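Long-range contacts in invasin IpaB (Shigella flexneri, PDB 5WKQ), which is inserted into host membranes as part of the type III secretion translocon pore, through which bacterial effector proteins pass into the cytosol of target cells: residues Q46-F51 and D154-F159; N74-A79 and K126-I131; Q92-L97 and R112-L117. All blocks are in the same frame, centred on the assembly; numbering follows the deposited sequence.

How the contacts relate
All three contacts join the same two long helices, 28-99 and 106-162, which run antiparallel along an elongated single chain. They are nested in sequence: contact 3 lies inside the loop closed by contact 2, and contact 2 inside that closed by contact 1. Centres of contacts 1 and 2 are 42 Å apart, on opposite sides of the chain's centre; contacts 2 and 3 lie on the same side, with centres 24 Å apart. No contact touches another, and even the nearest atoms of contacts 2 and 3 are about 11 Å apart. Aromatic rings dominate contact 1, aliphatic groups contact 2, and an amide-carboxylate hydrogen bond marks contact 3, nearest the interhelical turn.

Contact 1 (Q46-F51 and D154-F159); sequences QKNLEF and DSFSAF
Lys47 NZ lies 3.2 Å from Ser155 OG, the shortest approach of two polar side-chain atoms between residues 46-51 and 154-159. The rest of the contact is chiefly aromatic, and the lysine chain contributes to it by its carbon atoms. Lys47 CB stands over one face of the Phe159 ring, 4.2 Å from the centroid and 20° off the ring normal, which meets the description of a CH-pi contact. A bend at the second torsion of Lys47 (chi2 71°) turns the outer chain away from that ring and past Phe156; Lys47 CG is 3.8 Å from Phe156 CD2, and the amine continues to Ser155. The same side chain thus touches three residues of the facing helix.

Phe156 is inserted between partners on the opposite helix. Its edge is directed at a face of Phe51 in an edge-to-face pair whose centroids are 5.0 Å apart, with the ring planes inclined at 57°. Within this pair Phe51 CG and Phe156 CD2 approach to 3.8 Å. Asn48 meets a different part of the Phe156 rim: Asn48 OD1 is 3.3 Å from Phe156 CE2 and lies in the ring plane, with the amide nearly coplanar with the ring. The oxygen faces C-H groups of the ring edge, which probably carry a slight positive polarity, while another part of the same edge points at the face of Phe51.

The segment axes pass 11.3 Å apart and are almost exactly antiparallel, a spacing bridged by the bulky phenylalanines and the long lysine. The chain is an N-terminal fragment of IpaB, without the C-terminal half; both segments belong to the arms of its long antiparallel helical hairpin, near one end of the inferred coiled coil.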
ATOM      1  N   GLN A  46      20.118  13.508  -8.444  1.00 36.72           N
ATOM      2  CA  GLN A  46      19.810  13.581  -7.023  1.00 37.43           C
ATOM      3  C   GLN A  46      18.329  13.327  -6.767  1.00 34.16           C
ATOM      4  O   GLN A  46      17.978  12.630  -5.815  1.00 33.89           O
ATOM      5  CB  GLN A  46      20.221  14.937  -6.463  1.00 38.34           C
ATOM      6  CG  GLN A  46      20.421  14.922  -4.967  1.00 57.30           C
ATOM      7  CD  GLN A  46      21.538  13.963  -4.573  1.00 87.26           C
ATOM      8  OE1 GLN A  46      21.323  13.025  -3.803  1.00106.27           O
ATOM      9  NE2 GLN A  46      22.736  14.180  -5.134  1.00 78.19           N
ATOM     10  N   LYS A  47      17.446  13.903  -7.597  1.00 30.36           N
ATOM     11  CA  LYS A  47      16.026  13.654  -7.451  1.00 36.24           C
ATOM     12  C   LYS A  47      15.698  12.193  -7.713  1.00 37.24           C
ATOM     13  O   LYS A  47      14.850  11.611  -7.018  1.00 31.50           O
ATOM     14  CB  LYS A  47      15.199  14.545  -8.386  1.00 39.45           C
ATOM     15  CG  LYS A  47      13.654  14.317  -8.295  1.00 63.66           C
ATOM     16  CD  LYS A  47      13.017  14.840  -6.982  1.00100.83           C
ATOM     17  CE  LYS A  47      11.623  14.230  -6.722  1.00 96.19           C
ATOM     18  NZ  LYS A  47      10.693  15.081  -5.901  1.00 73.13           N
ATOM     19  N   ASN A  48      16.339  11.582  -8.713  1.00 30.33           N
ATOM     20  CA  ASN A  48      16.088  10.164  -8.962  1.00 35.42           C
ATOM     21  C   ASN A  48      16.439   9.324  -7.739  1.00 31.10           C
ATOM     22  O   ASN A  48      15.713   8.388  -7.391  1.00 31.20           O
ATOM     23  CB  ASN A  48      16.869   9.671 -10.174  1.00 33.03           C
ATOM     24  CG  ASN A  48      16.316  10.233 -11.480  1.00 44.32           C
ATOM     25  OD1 ASN A  48      15.182  10.662 -11.517  1.00 44.19           O
ATOM     26  ND2 ASN A  48      17.132  10.273 -12.529  1.00 41.69           N
ATOM     27  N   LEU A  49      17.571   9.628  -7.099  1.00 33.20           N
ATOM     28  CA  LEU A  49      17.984   8.864  -5.925  1.00 36.38           C
ATOM     29  C   LEU A  49      16.989   9.017  -4.786  1.00 30.99           C
ATOM     30  O   LEU A  49      16.672   8.041  -4.099  1.00 35.93           O
ATOM     31  CB  LEU A  49      19.367   9.318  -5.462  1.00 36.65           C
ATOM     32  CG  LEU A  49      20.559   8.854  -6.286  1.00 57.87           C
ATOM     33  CD1 LEU A  49      21.806   9.491  -5.702  1.00 72.93           C
ATOM     34  CD2 LEU A  49      20.635   7.324  -6.291  1.00 66.73           C
ATOM     35  N   GLU A  50      16.520  10.246  -4.543  1.00 35.28           N
ATOM     36  CA  GLU A  50      15.518  10.456  -3.502  1.00 37.52           C
ATOM     37  C   GLU A  50      14.227   9.752  -3.855  1.00 34.37           C
ATOM     38  O   GLU A  50      13.583   9.133  -2.990  1.00 36.11           O
ATOM     39  CB  GLU A  50      15.279  11.949  -3.304  1.00 34.61           C
ATOM     40  CG  GLU A  50      16.537  12.661  -2.779  1.00 61.24           C
ATOM     41  CD  GLU A  50      16.454  14.177  -2.841  1.00 80.22           C
ATOM     42  OE1 GLU A  50      15.344  14.707  -3.087  1.00 83.62           O
ATOM     43  OE2 GLU A  50      17.512  14.833  -2.652  1.00 64.26           O
ATOM     44  N   PHE A  51      13.842   9.803  -5.133  1.00 31.14           N
ATOM     45  CA  PHE A  51      12.606   9.154  -5.556  1.00 28.06           C
ATOM     46  C   PHE A  51      12.707   7.649  -5.351  1.00 31.08           C
ATOM     47  O   PHE A  51      11.802   7.013  -4.796  1.00 28.06           O
ATOM     48  CB  PHE A  51      12.303   9.502  -7.028  1.00 29.44           C
ATOM     49  CG  PHE A  51      10.992   8.962  -7.529  1.00 26.63           C
ATOM     50  CD1 PHE A  51       9.803   9.549  -7.168  1.00 30.87           C
ATOM     51  CD2 PHE A  51      10.959   7.853  -8.361  1.00 28.70           C
ATOM     52  CE1 PHE A  51       8.581   9.007  -7.610  1.00 29.33           C
ATOM     53  CE2 PHE A  51       9.762   7.313  -8.797  1.00 33.60           C
ATOM     54  CZ  PHE A  51       8.574   7.895  -8.441  1.00 29.84           C
ATOM     55  N   ASP A 154       3.331  13.107  -8.251  1.00 45.54           N
ATOM     56  CA  ASP A 154       3.061  14.506  -8.583  1.00 36.47           C
ATOM     57  C   ASP A 154       4.250  15.381  -8.226  1.00 41.34           C
ATOM     58  O   ASP A 154       4.591  16.314  -8.967  1.00 38.72           O
ATOM     59  CB  ASP A 154       1.799  15.005  -7.861  1.00 31.96           C
ATOM     60  CG  ASP A 154       0.526  14.367  -8.408  1.00 41.09           C
ATOM     61  OD1 ASP A 154       0.572  13.873  -9.549  1.00 41.33           O
ATOM     62  OD2 ASP A 154      -0.489  14.286  -7.674  1.00 48.10           O
ATOM     63  N   SER A 155       4.913  15.076  -7.101  1.00 36.63           N
ATOM     64  CA  SER A 155       6.101  15.833  -6.716  1.00 29.58           C
ATOM     65  C   SER A 155       7.229  15.669  -7.732  1.00 28.47           C
ATOM     66  O   SER A 155       7.909  16.648  -8.080  1.00 34.79           O
ATOM     67  CB  SER A 155       6.560  15.421  -5.317  1.00 34.12           C
ATOM     68  OG  SER A 155       7.762  16.127  -5.016  1.00 35.46           O
ATOM     69  N   PHE A 156       7.460  14.444  -8.221  1.00 37.17           N
ATOM     70  CA  PHE A 156       8.529  14.220  -9.198  1.00 29.43           C
ATOM     71  C   PHE A 156       8.217  14.922 -10.511  1.00 39.41           C
ATOM     72  O   PHE A 156       9.099  15.518 -11.131  1.00 36.29           O
ATOM     73  CB  PHE A 156       8.715  12.714  -9.450  1.00 38.66           C
ATOM     74  CG  PHE A 156       9.872  12.366 -10.373  1.00 35.68           C
ATOM     75  CD1 PHE A 156       9.755  12.466 -11.740  1.00 40.96           C
ATOM     76  CD2 PHE A 156      11.086  11.950  -9.849  1.00 46.92           C
ATOM     77  CE1 PHE A 156      10.827  12.153 -12.578  1.00 48.99           C
ATOM     78  CE2 PHE A 156      12.170  11.639 -10.686  1.00 36.37           C
ATOM     79  CZ  PHE A 156      12.041  11.734 -12.031  1.00 39.82           C
ATOM     80  N   SER A 157       6.962  14.830 -10.955  1.00 38.95           N
ATOM     81  CA  SER A 157       6.563  15.427 -12.222  1.00 45.75           C
ATOM     82  C   SER A 157       6.653  16.946 -12.143  1.00 42.85           C
ATOM     83  O   SER A 157       7.084  17.601 -13.105  1.00 38.55           O
ATOM     84  CB  SER A 157       5.154  14.927 -12.590  1.00 46.31           C
ATOM     85  OG  SER A 157       4.216  15.972 -12.550  1.00 62.18           O
ATOM     86  N   ALA A 158       6.329  17.523 -10.975  1.00 38.92           N
ATOM     87  CA  ALA A 158       6.508  18.963 -10.782  1.00 36.78           C
ATOM     88  C   ALA A 158       7.955  19.355 -10.980  1.00 34.46           C
ATOM     89  O   ALA A 158       8.263  20.315 -11.704  1.00 39.53           O
ATOM     90  CB  ALA A 158       6.026  19.395  -9.394  1.00 38.52           C
ATOM     91  N   PHE A 159       8.876  18.631 -10.325  1.00 34.66           N
ATOM     92  CA  PHE A 159      10.296  18.919 -10.507  1.00 39.35           C
ATOM     93  C   PHE A 159      10.700  18.741 -11.964  1.00 41.66           C
ATOM     94  O   PHE A 159      11.356  19.609 -12.554  1.00 38.19           O
ATOM     95  CB  PHE A 159      11.165  18.011  -9.624  1.00 43.75           C
ATOM     96  CG  PHE A 159      12.564  17.884 -10.124  1.00 37.29           C
ATOM     97  CD1 PHE A 159      12.920  16.846 -10.975  1.00 45.53           C
ATOM     98  CD2 PHE A 159      13.509  18.843  -9.810  1.00 41.00           C
ATOM     99  CE1 PHE A 159      14.216  16.739 -11.484  1.00 44.61           C
ATOM    100  CE2 PHE A 159      14.812  18.755 -10.316  1.00 41.82           C
ATOM    101  CZ  PHE A 159      15.166  17.699 -11.159  1.00 37.23           C
TER

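Contact 2 (N74-A79 and K126-I131); sequences NKLKNA and KDRTLI
Ile131 and Leu76 form the tight part of this contact, with Ile131 CG2 only 3.6 Å from Leu76 CB. Ile131 is buried, and its two branches reach separate parts of helix segment 74-79. Ile131 CG2 lies against the base of the Leu76 side chain, and is also 3.8 Å from Leu76 N, so the methyl packs down to the opposing backbone. Ile131 CD1, at the end of the other branch, lies 3.9 Å from Lys75 O and 4.1 Å from Ala79 CB. The first torsion explains this division: with CG1 beside the backbone N (chi1 -62°), CG2 is placed anti to that nitrogen and each branch is given its own neighbours. Ala79 is itself buried and points at the other helix; Ala79 CA lies 5.7 Å from Arg128 CA, so the backbones come close where the side chain is small.

Away from this centre the packing becomes looser. Leu76 CD1 touches Arg128 CG at 3.9 Å, but the contact uses the aliphatic base of the arginine, and its guanidinium is carried off from segment 74-79. Of the Lys75 side chain only CB comes up to Ile131 CD1: the exposed lysine carries its amine outward, and Lys75 NZ remains 6.2 Å from Asp127 OD1. At that separation any attraction is probably weak, and no salt bridge forms. No hydrogen bond crosses between the segments; the cohesion here is apolar.

The segment axes approach to 9.5 Å with 157° between their directions, an antiparallel crossing. On helix 28-99, Arg128 also touches Asp80 and Ile83 beyond the segment, and Ile131 touches Gln72 before it. The packing between helices 28-99 and 106-162 thus extends past both ends of segment 74-79.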
ATOM      1  N   ASN A  74      -7.715 -14.041   7.079  1.00 38.49           N
ATOM      2  CA  ASN A  74      -7.772 -15.456   7.432  1.00 44.97           C
ATOM      3  C   ASN A  74      -8.511 -15.658   8.761  1.00 49.86           C
ATOM      4  O   ASN A  74      -9.269 -16.625   8.914  1.00 45.44           O
ATOM      5  CB  ASN A  74      -6.364 -16.041   7.484  1.00 52.21           C
ATOM      6  CG  ASN A  74      -6.344 -17.479   7.993  1.00 67.80           C
ATOM      7  OD1 ASN A  74      -6.588 -18.420   7.240  1.00 68.54           O
ATOM      8  ND2 ASN A  74      -6.037 -17.650   9.273  1.00 67.85           N
ATOM      9  N   LYS A  75      -8.325 -14.738   9.719  1.00 39.56           N
ATOM     10  CA  LYS A  75      -9.132 -14.741  10.935  1.00 37.43           C
ATOM     11  C   LYS A  75     -10.622 -14.616  10.606  1.00 42.85           C
ATOM     12  O   LYS A  75     -11.461 -15.302  11.212  1.00 45.80           O
ATOM     13  CB  LYS A  75      -8.674 -13.613  11.870  1.00 48.96           C
ATOM     14  CG  LYS A  75      -7.385 -13.923  12.669  1.00 51.81           C
ATOM     15  CD  LYS A  75      -6.805 -12.697  13.401  1.00 64.75           C
ATOM     16  CE  LYS A  75      -7.487 -12.406  14.738  1.00 90.89           C
ATOM     17  NZ  LYS A  75      -6.561 -12.572  15.900  1.00105.18           N
ATOM     18  N   LEU A  76     -10.969 -13.753   9.651  1.00 37.05           N
ATOM     19  CA  LEU A  76     -12.359 -13.551   9.290  1.00 40.79           C
ATOM     20  C   LEU A  76     -12.943 -14.797   8.641  1.00 46.41           C
ATOM     21  O   LEU A  76     -14.115 -15.126   8.868  1.00 39.64           O
ATOM     22  CB  LEU A  76     -12.490 -12.341   8.366  1.00 36.75           C
ATOM     23  CG  LEU A  76     -13.918 -11.854   8.102  1.00 43.69           C
ATOM     24  CD1 LEU A  76     -14.604 -11.347   9.374  1.00 42.20           C
ATOM     25  CD2 LEU A  76     -13.902 -10.762   7.061  1.00 41.37           C
ATOM     26  N   LYS A  77     -12.146 -15.508   7.841  1.00 42.73           N
ATOM     27  CA  LYS A  77     -12.639 -16.738   7.236  1.00 46.02           C
ATOM     28  C   LYS A  77     -12.984 -17.766   8.301  1.00 47.14           C
ATOM     29  O   LYS A  77     -13.974 -18.499   8.174  1.00 45.39           O
ATOM     30  CB  LYS A  77     -11.607 -17.319   6.266  1.00 41.91           C
ATOM     31  N   ASN A  78     -12.159 -17.863   9.345  1.00 56.14           N
ATOM     32  CA  ASN A  78     -12.395 -18.867  10.375  1.00 56.41           C
ATOM     33  C   ASN A  78     -13.565 -18.475  11.266  1.00 47.45           C
ATOM     34  O   ASN A  78     -14.314 -19.350  11.714  1.00 42.69           O
ATOM     35  CB  ASN A  78     -11.132 -19.087  11.204  1.00 53.51           C
ATOM     36  CG  ASN A  78      -9.996 -19.678  10.388  1.00 52.22           C
ATOM     37  OD1 ASN A  78     -10.216 -20.298   9.347  1.00 50.03           O
ATOM     38  ND2 ASN A  78      -8.765 -19.483  10.860  1.00 58.78           N
ATOM     39  N   ALA A  79     -13.756 -17.175  11.496  1.00 41.47           N
ATOM     40  CA  ALA A  79     -14.912 -16.703  12.246  1.00 43.30           C
ATOM     41  C   ALA A  79     -16.199 -16.970  11.476  1.00 43.54           C
ATOM     42  O   ALA A  79     -17.186 -17.444  12.063  1.00 39.36           O
ATOM     43  CB  ALA A  79     -14.771 -15.211  12.569  1.00 43.20           C
ATOM     44  N   LYS A 126     -19.448 -11.343  17.997  1.00 49.95           N
ATOM     45  CA  LYS A 126     -18.716 -10.169  18.461  1.00 57.87           C
ATOM     46  C   LYS A 126     -17.282 -10.186  17.948  1.00 54.00           C
ATOM     47  O   LYS A 126     -16.741  -9.142  17.570  1.00 55.12           O
ATOM     48  CB  LYS A 126     -18.764 -10.087  19.988  1.00 49.44           C
ATOM     49  CG  LYS A 126     -20.149  -9.622  20.507  1.00 55.17           C
ATOM     50  CD  LYS A 126     -20.209  -9.460  22.031  1.00 56.78           C
ATOM     51  N   ASP A 127     -16.659 -11.365  17.892  1.00 47.01           N
ATOM     52  CA  ASP A 127     -15.323 -11.462  17.314  1.00 49.06           C
ATOM     53  C   ASP A 127     -15.339 -11.096  15.830  1.00 51.12           C
ATOM     54  O   ASP A 127     -14.520 -10.294  15.368  1.00 44.08           O
ATOM     55  CB  ASP A 127     -14.756 -12.868  17.524  1.00 54.85           C
ATOM     56  CG  ASP A 127     -13.244 -12.938  17.271  1.00 58.59           C
ATOM     57  OD1 ASP A 127     -12.523 -11.979  17.639  1.00 54.59           O
ATOM     58  OD2 ASP A 127     -12.779 -13.952  16.709  1.00 51.68           O
ATOM     59  N   ARG A 128     -16.257 -11.677  15.057  1.00 47.27           N
ATOM     60  CA  ARG A 128     -16.336 -11.335  13.638  1.00 41.69           C
ATOM     61  C   ARG A 128     -16.401  -9.833  13.473  1.00 46.47           C
ATOM     62  O   ARG A 128     -15.715  -9.242  12.631  1.00 42.39           O
ATOM     63  CB  ARG A 128     -17.565 -11.990  12.989  1.00 47.68           C
ATOM     64  CG  ARG A 128     -17.868 -11.547  11.542  1.00 42.18           C
ATOM     65  CD  ARG A 128     -19.195 -12.186  11.018  1.00 45.98           C
ATOM     66  NE  ARG A 128     -20.394 -11.566  11.593  1.00 52.47           N
ATOM     67  CZ  ARG A 128     -21.616 -12.121  11.572  1.00 64.29           C
ATOM     68  NH1 ARG A 128     -21.803 -13.322  11.015  1.00 40.95           N
ATOM     69  NH2 ARG A 128     -22.663 -11.487  12.112  1.00 46.32           N
ATOM     70  N   THR A 129     -17.196  -9.189  14.302  1.00 44.50           N
ATOM     71  CA  THR A 129     -17.351  -7.758  14.164  1.00 48.56           C
ATOM     72  C   THR A 129     -16.032  -7.038  14.402  1.00 50.16           C
ATOM     73  O   THR A 129     -15.699  -6.105  13.667  1.00 47.69           O
ATOM     74  CB  THR A 129     -18.441  -7.283  15.107  1.00 56.24           C
ATOM     75  OG1 THR A 129     -19.688  -7.815  14.645  1.00 53.70           O
ATOM     76  CG2 THR A 129     -18.497  -5.772  15.114  1.00 58.23           C
ATOM     77  N   LEU A 130     -15.251  -7.477  15.398  1.00 47.06           N
ATOM     78  CA  LEU A 130     -13.939  -6.875  15.640  1.00 60.25           C
ATOM     79  C   LEU A 130     -13.020  -7.038  14.434  1.00 52.66           C
ATOM     80  O   LEU A 130     -12.300  -6.108  14.059  1.00 47.48           O
ATOM     81  CB  LEU A 130     -13.247  -7.501  16.856  1.00 67.73           C
ATOM     82  CG  LEU A 130     -13.785  -7.342  18.271  1.00 88.15           C
ATOM     83  CD1 LEU A 130     -12.751  -7.890  19.270  1.00 97.53           C
ATOM     84  CD2 LEU A 130     -14.126  -5.891  18.541  1.00 79.12           C
ATOM     85  N   ILE A 131     -12.972  -8.253  13.873  1.00 45.16           N
ATOM     86  CA  ILE A 131     -12.085  -8.537  12.746  1.00 45.70           C
ATOM     87  C   ILE A 131     -12.474  -7.695  11.553  1.00 48.21           C
ATOM     88  O   ILE A 131     -11.619  -7.107  10.865  1.00 42.26           O
ATOM     89  CB  ILE A 131     -12.133 -10.039  12.416  1.00 44.08           C
ATOM     90  CG1 ILE A 131     -11.632 -10.845  13.618  1.00 44.23           C
ATOM     91  CG2 ILE A 131     -11.348 -10.326  11.162  1.00 41.16           C
ATOM     92  CD1 ILE A 131     -12.099 -12.309  13.620  1.00 44.52           C
TER

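Contact 3 (Q92-L97 and R112-L117); sequences QIQTRL and REEIQL
Near the closed end of the antiparallel helical hairpin, where the turn between helices 28-99 and 106-162 is a short distance away in sequence, Gln94 and Glu114 join the two arms. Gln94 NE2 donates to Glu114 OE2 over 2.7 Å, with an N-H...O angle of 155°. The donor approaches the anti side of the carboxylate, 32° out of its plane, and the amide and carboxylate planes stand nearly perpendicular. Both chains are extended beyond CG, and the two side chains cross at about a right angle where their ends meet.

Glu114 has a second, apolar role at its base. Glu114 CB packs at 3.8 Å against Ile93 CG2 while the two side chains lie alongside each other, pointing opposite ways. Having CG anti to the backbone nitrogen (chi1 174°) sends the Glu114 chain on to Gln94. Glu114 OE1 comes within 3.2 Å of Leu97 CD1, a close approach of a polar oxygen to an aliphatic methyl. Ile93 also reaches two further residues: Ile93 CD1 is 3.8 Å from Glu113 OE1, and Ile93 CG1 lies 4.3 Å from Leu117 CD1, a more open apolar contact.

The segment axes pass 10.2 Å apart. Leu110 and Ser111 continue the contact towards the turn, where Leu110 touches Ile93, Arg96 and Leu97; in the other direction Leu117 packs on Leu86, Lys89 and Ile90.

Chemically, this is a thin apolar strip edged by polar groups. The neutral amide probably offsets but does not neutralise the carboxylate charge, and Arg96 NH1, 5.1 Å from Glu113 OE1, is too far for a salt bridge; the segments are thus probably held by one charge-assisted hydrogen bond and modest apolar packing at the surface.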
ATOM      1  N   GLN A  92     -30.754 -27.000  13.858  1.00 35.59           N
ATOM      2  CA  GLN A  92     -31.122 -28.405  13.919  1.00 35.96           C
ATOM      3  C   GLN A  92     -31.697 -28.773  15.289  1.00 41.13           C
ATOM      4  O   GLN A  92     -32.697 -29.488  15.372  1.00 44.90           O
ATOM      5  CB  GLN A  92     -29.911 -29.248  13.557  1.00 32.54           C
ATOM      6  CG  GLN A  92     -29.683 -29.291  12.048  1.00 39.77           C
ATOM      7  CD  GLN A  92     -28.311 -29.837  11.659  1.00 44.11           C
ATOM      8  OE1 GLN A  92     -27.281 -29.276  12.024  1.00 48.87           O
ATOM      9  NE2 GLN A  92     -28.300 -30.924  10.906  1.00 54.11           N
ATOM     10  N   ILE A  93     -31.090 -28.282  16.369  1.00 39.43           N
ATOM     11  CA  ILE A  93     -31.630 -28.511  17.702  1.00 42.52           C
ATOM     12  C   ILE A  93     -33.041 -27.948  17.800  1.00 39.06           C
ATOM     13  O   ILE A  93     -33.901 -28.515  18.486  1.00 40.32           O
ATOM     14  CB  ILE A  93     -30.707 -27.877  18.767  1.00 34.44           C
ATOM     15  CG1 ILE A  93     -29.316 -28.541  18.794  1.00 55.27           C
ATOM     16  CG2 ILE A  93     -31.398 -27.883  20.167  1.00 47.31           C
ATOM     17  CD1 ILE A  93     -29.234 -29.878  19.457  1.00 87.45           C
ATOM     18  N   GLN A  94     -33.284 -26.787  17.163  1.00 35.37           N
ATOM     19  CA  GLN A  94     -34.609 -26.176  17.258  1.00 40.79           C
ATOM     20  C   GLN A  94     -35.631 -26.975  16.475  1.00 45.31           C
ATOM     21  O   GLN A  94     -36.799 -27.043  16.874  1.00 50.35           O
ATOM     22  CB  GLN A  94     -34.574 -24.719  16.787  1.00 38.93           C
ATOM     23  CG  GLN A  94     -33.859 -23.784  17.784  1.00 50.86           C
ATOM     24  CD  GLN A  94     -33.638 -22.355  17.253  1.00 61.46           C
ATOM     25  OE1 GLN A  94     -33.628 -22.108  16.042  1.00 62.15           O
ATOM     26  NE2 GLN A  94     -33.446 -21.416  18.173  1.00 57.72           N
ATOM     27  N   THR A  95     -35.223 -27.595  15.372  1.00 45.77           N
ATOM     28  CA  THR A  95     -36.131 -28.487  14.670  1.00 51.60           C
ATOM     29  C   THR A  95     -36.495 -29.669  15.555  1.00 53.27           C
ATOM     30  O   THR A  95     -37.667 -30.048  15.676  1.00 44.87           O
ATOM     31  CB  THR A  95     -35.505 -28.980  13.369  1.00 50.53           C
ATOM     32  OG1 THR A  95     -35.381 -27.891  12.463  1.00 40.90           O
ATOM     33  CG2 THR A  95     -36.370 -30.084  12.718  1.00 49.26           C
ATOM     34  N   ARG A  96     -35.489 -30.276  16.179  1.00 40.80           N
ATOM     35  CA  ARG A  96     -35.775 -31.387  17.077  1.00 49.82           C
ATOM     36  C   ARG A  96     -36.708 -30.936  18.195  1.00 65.43           C
ATOM     37  O   ARG A  96     -37.708 -31.602  18.498  1.00 60.91           O
ATOM     38  CB  ARG A  96     -34.476 -31.943  17.641  1.00 43.59           C
ATOM     39  CG  ARG A  96     -33.596 -32.565  16.586  1.00 48.72           C
ATOM     40  CD  ARG A  96     -32.293 -33.023  17.191  1.00 42.23           C
ATOM     41  NE  ARG A  96     -32.446 -34.109  18.169  1.00 44.05           N
ATOM     42  CZ  ARG A  96     -31.456 -34.583  18.930  1.00 52.89           C
ATOM     43  NH1 ARG A  96     -30.228 -34.070  18.841  1.00 46.29           N
ATOM     44  NH2 ARG A  96     -31.689 -35.564  19.795  1.00 48.43           N
ATOM     45  N   LEU A  97     -36.411 -29.779  18.793  1.00 59.70           N
ATOM     46  CA  LEU A  97     -37.199 -29.293  19.915  1.00 54.09           C
ATOM     47  C   LEU A  97     -38.661 -29.139  19.539  1.00 53.74           C
ATOM     48  O   LEU A  97     -39.549 -29.457  20.335  1.00 40.83           O
ATOM     49  CB  LEU A  97     -36.644 -27.963  20.412  1.00 46.33           C
ATOM     50  CG  LEU A  97     -35.397 -28.116  21.301  1.00 64.14           C
ATOM     51  CD1 LEU A  97     -34.729 -26.780  21.626  1.00 76.96           C
ATOM     52  CD2 LEU A  97     -35.769 -28.833  22.584  1.00 54.69           C
ATOM     53  N   ARG A 112     -30.559 -27.247  27.105  1.00 49.28           N
ATOM     54  CA  ARG A 112     -29.197 -27.062  27.621  1.00 59.76           C
ATOM     55  C   ARG A 112     -28.187 -26.921  26.479  1.00 55.06           C
ATOM     56  O   ARG A 112     -27.335 -26.030  26.486  1.00 45.60           O
ATOM     57  CB  ARG A 112     -28.830 -28.254  28.519  1.00 69.07           C
ATOM     58  CG  ARG A 112     -27.717 -28.043  29.545  1.00 71.12           C
ATOM     59  CD  ARG A 112     -27.809 -29.137  30.640  1.00 71.60           C
ATOM     60  N   GLU A 113     -28.253 -27.818  25.497  1.00 51.80           N
ATOM     61  CA  GLU A 113     -27.315 -27.758  24.381  1.00 60.51           C
ATOM     62  C   GLU A 113     -27.530 -26.507  23.542  1.00 49.12           C
ATOM     63  O   GLU A 113     -26.560 -25.855  23.130  1.00 46.26           O
ATOM     64  CB  GLU A 113     -27.444 -29.014  23.526  1.00 85.20           C
ATOM     65  CG  GLU A 113     -26.800 -30.236  24.156  1.00 96.73           C
ATOM     66  CD  GLU A 113     -27.206 -31.521  23.471  1.00 99.00           C
ATOM     67  OE1 GLU A 113     -28.221 -31.520  22.739  1.00 85.11           O
ATOM     68  OE2 GLU A 113     -26.503 -32.532  23.662  1.00110.86           O
ATOM     69  N   GLU A 114     -28.785 -26.132  23.288  1.00 44.59           N
ATOM     70  CA  GLU A 114     -29.017 -24.923  22.492  1.00 45.79           C
ATOM     71  C   GLU A 114     -28.499 -23.685  23.222  1.00 51.05           C
ATOM     72  O   GLU A 114     -27.899 -22.798  22.605  1.00 41.57           O
ATOM     73  CB  GLU A 114     -30.508 -24.791  22.165  1.00 42.20           C
ATOM     74  CG  GLU A 114     -30.869 -23.479  21.446  1.00 55.68           C
ATOM     75  CD  GLU A 114     -32.380 -23.241  21.356  1.00 64.89           C
ATOM     76  OE1 GLU A 114     -33.150 -23.973  22.004  1.00 80.09           O
ATOM     77  OE2 GLU A 114     -32.799 -22.303  20.650  1.00 75.27           O
ATOM     78  N   ILE A 115     -28.679 -23.629  24.548  1.00 41.60           N
ATOM     79  CA  ILE A 115     -28.177 -22.497  25.328  1.00 47.19           C
ATOM     80  C   ILE A 115     -26.670 -22.368  25.163  1.00 41.59           C
ATOM     81  O   ILE A 115     -26.133 -21.272  24.960  1.00 43.66           O
ATOM     82  CB  ILE A 115     -28.515 -22.654  26.824  1.00 74.41           C
ATOM     83  CG1 ILE A 115     -30.004 -22.612  27.127  1.00112.29           C
ATOM     84  CG2 ILE A 115     -27.816 -21.553  27.627  1.00 81.18           C
ATOM     85  CD1 ILE A 115     -30.321 -23.200  28.520  1.00139.28           C
ATOM     86  N   GLN A 116     -25.954 -23.484  25.299  1.00 44.67           N
ATOM     87  CA  GLN A 116     -24.491 -23.417  25.290  1.00 67.17           C
ATOM     88  C   GLN A 116     -23.952 -23.046  23.914  1.00 55.06           C
ATOM     89  O   GLN A 116     -22.931 -22.347  23.807  1.00 41.31           O
ATOM     90  CB  GLN A 116     -23.917 -24.749  25.770  1.00 76.31           C
ATOM     91  CG  GLN A 116     -24.047 -24.938  27.279  1.00 74.25           C
ATOM     92  CD  GLN A 116     -24.028 -26.394  27.681  1.00 83.15           C
ATOM     93  OE1 GLN A 116     -24.069 -27.288  26.829  1.00 82.19           O
ATOM     94  NE2 GLN A 116     -23.981 -26.646  28.988  1.00 91.49           N
ATOM     95  N   LEU A 117     -24.611 -23.517  22.850  1.00 42.67           N
ATOM     96  CA  LEU A 117     -24.245 -23.119  21.493  1.00 47.79           C
ATOM     97  C   LEU A 117     -24.492 -21.634  21.268  1.00 53.36           C
ATOM     98  O   LEU A 117     -23.679 -20.951  20.635  1.00 47.07           O
ATOM     99  CB  LEU A 117     -25.051 -23.933  20.482  1.00 43.06           C
ATOM    100  CG  LEU A 117     -24.871 -25.446  20.494  1.00 48.48           C
ATOM    101  CD1 LEU A 117     -25.948 -26.084  19.643  1.00 57.29           C
ATOM    102  CD2 LEU A 117     -23.478 -25.790  19.978  1.00 44.24           C
TER